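Arylesterase (Sulfolobus solfataricus, PDB 5L2P) hydrolyses aromatic esters, p-nitrophenyl esters of fatty acids and organophosphates such as paraoxon, as a serine esterase of the GDXG lipolytic family. Local coordinates at residues Gln12-Tyr15 with Ile19-Phe22; Ser194-Arg199 with Ile206-Asp211. One frame throughout, in Å; residues are numbered along the deposited sequence.

Interaction 1: residues Gln12-Tyr15 with Ile19-Phe22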
loop_
_atom_site.group_PDB
_atom_site.type_symbol
_atom_site.label_atom_id
_atom_site.label_comp_id
_atom_site.label_asym_id
_atom_site.label_seq_id
_atom_site.Cartn_x
_atom_site.Cartn_y
_atom_site.Cartn_z
ATOM N N GLN A 12 22.815 -7.885 7.043
ATOM C CA GLN A 12 24.189 -7.670 6.551
ATOM C C GLN A 12 25.098 -8.855 6.885
ATOM O O GLN A 12 25.829 -9.346 6.020
ATOM C CB GLN A 12 24.785 -6.381 7.113
ATOM C CG GLN A 12 24.105 -5.147 6.534
ATOM C CD GLN A 12 24.324 -3.861 7.332
ATOM O OE1 GLN A 12 25.050 -3.831 8.330
ATOM N NE2 GLN A 12 23.664 -2.785 6.894
ATOM N N VAL A 13 25.044 -9.316 8.121
ATOM C CA VAL A 13 25.862 -10.433 8.569
ATOM C C VAL A 13 25.398 -11.731 7.891
ATOM O O VAL A 13 26.229 -12.565 7.503
ATOM C CB VAL A 13 25.824 -10.584 10.116
ATOM C CG1 VAL A 13 26.448 -11.891 10.564
ATOM C CG2 VAL A 13 26.489 -9.404 10.783
ATOM N N TYR A 14 24.087 -11.896 7.754
ATOM C CA TYR A 14 23.545 -13.141 7.207
ATOM C C TYR A 14 23.997 -13.397 5.773
ATOM O O TYR A 14 24.386 -14.510 5.411
ATOM C CB TYR A 14 22.033 -13.116 7.250
ATOM C CG TYR A 14 21.343 -14.278 6.531
ATOM C CD1 TYR A 14 21.337 -15.585 7.060
ATOM C CD2 TYR A 14 20.652 -14.048 5.351
ATOM C CE1 TYR A 14 20.675 -16.610 6.417
ATOM C CE2 TYR A 14 19.963 -15.062 4.704
ATOM C CZ TYR A 14 19.985 -16.337 5.225
ATOM O OH TYR A 14 19.273 -17.328 4.561
ATOM N N TYR A 15 23.923 -12.368 4.937
ATOM C CA TYR A 15 24.250 -12.511 3.517
ATOM C C TYR A 15 25.764 -12.611 3.307
ATOM O O TYR A 15 26.210 -13.303 2.381
ATOM C CB TYR A 15 23.626 -11.383 2.670
ATOM C CG TYR A 15 22.160 -11.571 2.492
ATOM C CD1 TYR A 15 21.668 -12.591 1.680
ATOM C CD2 TYR A 15 21.230 -10.743 3.152
ATOM C CE1 TYR A 15 20.305 -12.783 1.516
ATOM C CE2 TYR A 15 19.857 -10.940 3.019
ATOM C CZ TYR A 15 19.399 -11.952 2.198
ATOM O OH TYR A 15 18.047 -12.150 2.061
ATOM N N ILE A 19 25.616 -18.897 3.887
ATOM C CA ILE A 19 25.287 -20.204 4.440
ATOM C C ILE A 19 24.708 -21.090 3.332
ATOM O O ILE A 19 25.128 -22.242 3.180
ATOM C CB ILE A 19 24.239 -20.078 5.573
ATOM C CG1 ILE A 19 24.783 -19.269 6.766
ATOM C CG2 ILE A 19 23.726 -21.455 5.993
ATOM C CD1 ILE A 19 23.681 -18.749 7.683
ATOM N N ILE A 20 23.736 -20.552 2.576
ATOM C CA ILE A 20 23.034 -21.311 1.549
ATOM C C ILE A 20 23.744 -21.186 0.202
ATOM O O ILE A 20 23.562 -20.201 -0.501
ATOM C CB ILE A 20 21.551 -20.898 1.399
ATOM C CG1 ILE A 20 20.820 -21.047 2.742
ATOM C CG2 ILE A 20 20.870 -21.771 0.355
ATOM C CD1 ILE A 20 19.373 -20.609 2.757
ATOM N N ASP A 21 24.568 -22.178 -0.145
ATOM C CA ASP A 21 24.999 -22.319 -1.520
ATOM C C ASP A 21 25.366 -23.752 -1.783
ATOM O O ASP A 21 26.096 -24.376 -1.020
ATOM C CB ASP A 21 26.153 -21.384 -1.878
ATOM C CG ASP A 21 27.376 -21.597 -1.013
ATOM O OD1 ASP A 21 27.188 -21.938 0.188
ATOM O OD2 ASP A 21 28.502 -21.390 -1.537
ATOM N N PHE A 22 24.835 -24.261 -2.886
ATOM C CA PHE A 22 24.991 -25.649 -3.264
ATOM C C PHE A 22 26.304 -25.899 -4.038
ATOM O O PHE A 22 26.626 -27.036 -4.346
ATOM C CB PHE A 22 23.752 -26.085 -4.044
ATOM C CG PHE A 22 22.459 -25.902 -3.280
ATOM C CD1 PHE A 22 22.000 -26.887 -2.408
ATOM C CD2 PHE A 22 21.695 -24.736 -3.429
ATOM C CE1 PHE A 22 20.799 -26.722 -1.712
ATOM C CE2 PHE A 22 20.506 -24.560 -2.729
ATOM C CZ PHE A 22 20.049 -25.559 -1.874
#
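Tyr14, near the C-terminal end of helix 5-17, and Ile19, in the loop that follows, bring their backbones no nearer than 7.8 Å from CA to CA, and no hydrogen bond joins the two segments. Side chains alone span the gap. The tyrosine ring reaches across it because CG stands anti to the backbone N (chi1 172°), which carries the far end of the ring toward the loop although the CA-CB bond itself does not aim there. Ile19 does point its CB at the helix, and its side chain crosses that of Tyr14 at about a right angle. Its terminal methyl CD1 does the touching, lying 3.9 Å from CE1 of Tyr14 and almost as close to CD1 of the same ring, so one methyl rests against a single ortho-meta side of the tyrosine, obliquely to the ring plane. Ile20 meets the other end of the group: its CD1 lies 3.7 Å from OH of Tyr14, a van der Waals approach of a methyl to the phenolic oxygen.

Tyr14 also packs on its helix neighbour and on residues beyond. Its CD2 sits 3.8 Å above the ring plane of Tyr15, over the centre, while its ring also meets that of Phe203 with the planes at about 50°. Leu37 of helix 27-39 touches both Tyr14 and Ile19, which ties this turn to the next helix.

This is plain packing where the N-terminal helix passes into the loop before helix 27-39, with the Tyr14 side chain about 10 Å from that of His281, an inferred active-site residue. The contact is small, burying 130 Å² in all: two isoleucine methyls pack along one tyrosine, from ring carbons to hydroxyl, without directional bonds.

Interaction 2: residues Ser194-Arg199 with Ile206-Asp211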
loop_
_atom_site.group_PDB
_atom_site.type_symbol
_atom_site.label_atom_id
_atom_site.label_comp_id
_atom_site.label_asym_id
_atom_site.label_seq_id
_atom_site.Cartn_x
_atom_site.Cartn_y
_atom_site.Cartn_z
ATOM N N SER A 194 3.696 -7.365 -1.295
ATOM C CA SER A 194 4.671 -7.875 -0.339
ATOM C C SER A 194 5.569 -8.938 -1.005
ATOM O O SER A 194 6.764 -8.883 -0.830
ATOM C CB SER A 194 3.965 -8.446 0.914
ATOM O OG SER A 194 3.254 -9.610 0.644
ATOM N N MET A 195 4.979 -9.838 -1.787
ATOM C CA MET A 195 5.697 -10.896 -2.440
ATOM C C MET A 195 6.743 -10.362 -3.423
ATOM O O MET A 195 7.934 -10.732 -3.358
ATOM C CB MET A 195 4.745 -11.860 -3.145
ATOM C CG MET A 195 5.461 -12.997 -3.902
ATOM S SD MET A 195 6.479 -14.099 -2.869
ATOM C CE MET A 195 5.213 -14.886 -1.876
ATOM N N ASN A 196 6.309 -9.436 -4.271
ATOM C CA ASN A 196 7.177 -8.931 -5.320
ATOM C C ASN A 196 8.269 -8.003 -4.799
ATOM O O ASN A 196 9.338 -7.944 -5.363
ATOM C CB ASN A 196 6.331 -8.244 -6.396
ATOM C CG ASN A 196 5.596 -9.241 -7.258
ATOM O OD1 ASN A 196 6.201 -9.851 -8.116
ATOM N ND2 ASN A 196 4.313 -9.462 -7.015
ATOM N N ARG A 197 7.993 -7.296 -3.717
ATOM C CA ARG A 197 8.919 -6.320 -3.176
ATOM C C ARG A 197 9.901 -6.904 -2.210
ATOM O O ARG A 197 11.054 -6.455 -2.151
ATOM C CB ARG A 197 8.148 -5.200 -2.461
ATOM C CG ARG A 197 7.355 -4.264 -3.339
ATOM C CD ARG A 197 6.600 -3.197 -2.535
ATOM N NE ARG A 197 6.144 -2.166 -3.470
ATOM C CZ ARG A 197 5.237 -1.239 -3.221
ATOM N NH1 ARG A 197 4.626 -1.180 -2.067
ATOM N NH2 ARG A 197 4.963 -0.368 -4.161
ATOM N N TYR A 198 9.483 -7.886 -1.429
ATOM C CA TYR A 198 10.369 -8.405 -0.364
ATOM C C TYR A 198 10.723 -9.869 -0.562
ATOM O O TYR A 198 11.019 -10.565 0.409
ATOM C CB TYR A 198 9.715 -8.232 0.988
ATOM C CG TYR A 198 9.057 -6.893 1.179
ATOM C CD1 TYR A 198 9.766 -5.710 0.995
ATOM C CD2 TYR A 198 7.736 -6.809 1.547
ATOM C CE1 TYR A 198 9.158 -4.474 1.145
ATOM C CE2 TYR A 198 7.123 -5.585 1.705
ATOM C CZ TYR A 198 7.832 -4.419 1.495
ATOM O OH TYR A 198 7.262 -3.173 1.688
ATOM N N ARG A 199 10.709 -10.331 -1.810
ATOM C CA ARG A 199 11.082 -11.705 -2.111
ATOM C C ARG A 199 12.594 -11.838 -2.301
ATOM O O ARG A 199 13.047 -12.787 -2.901
ATOM C CB ARG A 199 10.331 -12.192 -3.358
ATOM C CG ARG A 199 10.703 -11.412 -4.592
ATOM C CD ARG A 199 10.013 -11.928 -5.841
ATOM N NE ARG A 199 10.854 -11.662 -7.003
ATOM C CZ ARG A 199 11.069 -12.507 -7.985
ATOM N NH1 ARG A 199 10.472 -13.699 -7.981
ATOM N NH2 ARG A 199 11.865 -12.144 -8.970
ATOM N N ILE A 206 12.721 -15.955 -1.971
ATOM C CA ILE A 206 11.778 -16.747 -2.758
ATOM C C ILE A 206 11.925 -16.479 -4.256
ATOM O O ILE A 206 11.952 -15.353 -4.684
ATOM C CB ILE A 206 10.341 -16.385 -2.344
ATOM C CG1 ILE A 206 10.153 -16.630 -0.851
ATOM C CG2 ILE A 206 9.312 -17.186 -3.142
ATOM C CD1 ILE A 206 8.799 -16.177 -0.331
ATOM N N ASN A 207 12.054 -17.526 -5.061
ATOM C CA ASN A 207 12.039 -17.410 -6.522
ATOM C C ASN A 207 10.645 -17.657 -7.050
ATOM O O ASN A 207 9.865 -18.400 -6.444
ATOM C CB ASN A 207 13.018 -18.404 -7.181
ATOM C CG ASN A 207 14.470 -17.969 -7.036
ATOM O OD1 ASN A 207 14.804 -16.794 -7.270
ATOM N ND2 ASN A 207 15.350 -18.907 -6.644
ATOM N N LEU A 208 10.330 -17.033 -8.187
ATOM C CA LEU A 208 9.002 -17.158 -8.821
ATOM C C LEU A 208 9.138 -17.810 -10.189
ATOM O O LEU A 208 10.141 -17.619 -10.851
ATOM C CB LEU A 208 8.331 -15.785 -8.947
ATOM C CG LEU A 208 8.055 -15.001 -7.645
ATOM C CD1 LEU A 208 7.369 -13.657 -7.955
ATOM C CD2 LEU A 208 7.265 -15.763 -6.598
ATOM N N PRO A 209 8.130 -18.550 -10.645
ATOM C CA PRO A 209 6.809 -18.743 -10.038
ATOM C C PRO A 209 6.754 -19.755 -8.890
ATOM O O PRO A 209 5.961 -19.573 -7.956
ATOM C CB PRO A 209 5.941 -19.227 -11.221
ATOM C CG PRO A 209 6.900 -19.919 -12.099
ATOM C CD PRO A 209 8.222 -19.189 -11.970
ATOM N N VAL A 210 7.557 -20.811 -8.953
ATOM C CA VAL A 210 7.516 -21.837 -7.900
ATOM C C VAL A 210 8.893 -21.902 -7.217
ATOM O O VAL A 210 9.882 -22.268 -7.846
ATOM C CB VAL A 210 7.163 -23.232 -8.471
ATOM C CG1 VAL A 210 6.901 -24.212 -7.353
ATOM C CG2 VAL A 210 5.933 -23.170 -9.362
ATOM N N ASP A 211 8.974 -21.573 -5.929
ATOM C CA ASP A 211 10.269 -21.566 -5.259
ATOM C C ASP A 211 10.727 -22.975 -4.858
ATOM O O ASP A 211 9.978 -23.966 -4.957
ATOM C CB ASP A 211 10.325 -20.616 -4.067
ATOM C CG ASP A 211 9.639 -21.171 -2.837
ATOM O OD1 ASP A 211 8.515 -21.701 -2.965
ATOM O OD2 ASP A 211 10.246 -21.097 -1.748
#
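Arg199 and Ile206 close the neck of a loop in the alpha/beta-hydrolase fold, where the chain leaves helix 193-197 and returns toward helix 212-217. Their CA atoms are 5.1 Å apart, and a weak hydrogen bond runs from Ile206 N to Arg199 O at 3.3 Å. Beyond this neck, side chains fill the contact. Met195 starts with CG anti to its backbone N (chi1 178°), then bends at chi2 and chi3, and this fold of the chain delivers its sulfur between two aliphatic branches: SD lies 4.0 Å from CD1 of Ile206 and 4.2 Å from CD2 of Leu208. Ile206 crosses the methionine at about a right angle, and Pro252 touches both side chains. Asn196 brings OD1 near CD1 of Leu208, while its ND2 hydrogen-bonds to the carbonyl oxygens of Leu190 and Ser192.

In Arg199, CG is wedged between the backbone N and the carbonyl carbon (chi1 64°), and from there the chain extends to NE, bringing its CD methylene against Leu208. The guanidinium turns an edge toward Leu208, while NH2 makes a salt bridge with Glu266 of a neighbouring subunit. An alanine here would remove both the CD methylene packed on Leu208 and the positive charge, and is likely to leave that glutamate without its mate. The modelled approach of NH1 to Leu208 is too tight and remains doubtful; CD of Arg199 stands 3.8 Å from CD1 of Leu208.

How the interactions relate
Interaction 1 comes first along the chain and is complete before interaction 2 begins; their centres are 18 Å apart and their nearest atoms about 7 Å, so the two do not touch. Both lie on the same side of the molecule, one in the N-terminal helix 5-17 and its following loop, the other joining the end of helix 193-197 to the loop that leads to helix 212-217. Tyr15 OH hydrogen-bonds to Phe203 N and to Asp205 OD2 in the loop bridged by interaction 2; separately, Phe22 meets Tyr212 of helix 212-217. The N-terminal segment therefore packs on this loop near the inferred catalytic residues, the Ile206 side chain being about 6 Å from that of Asp251.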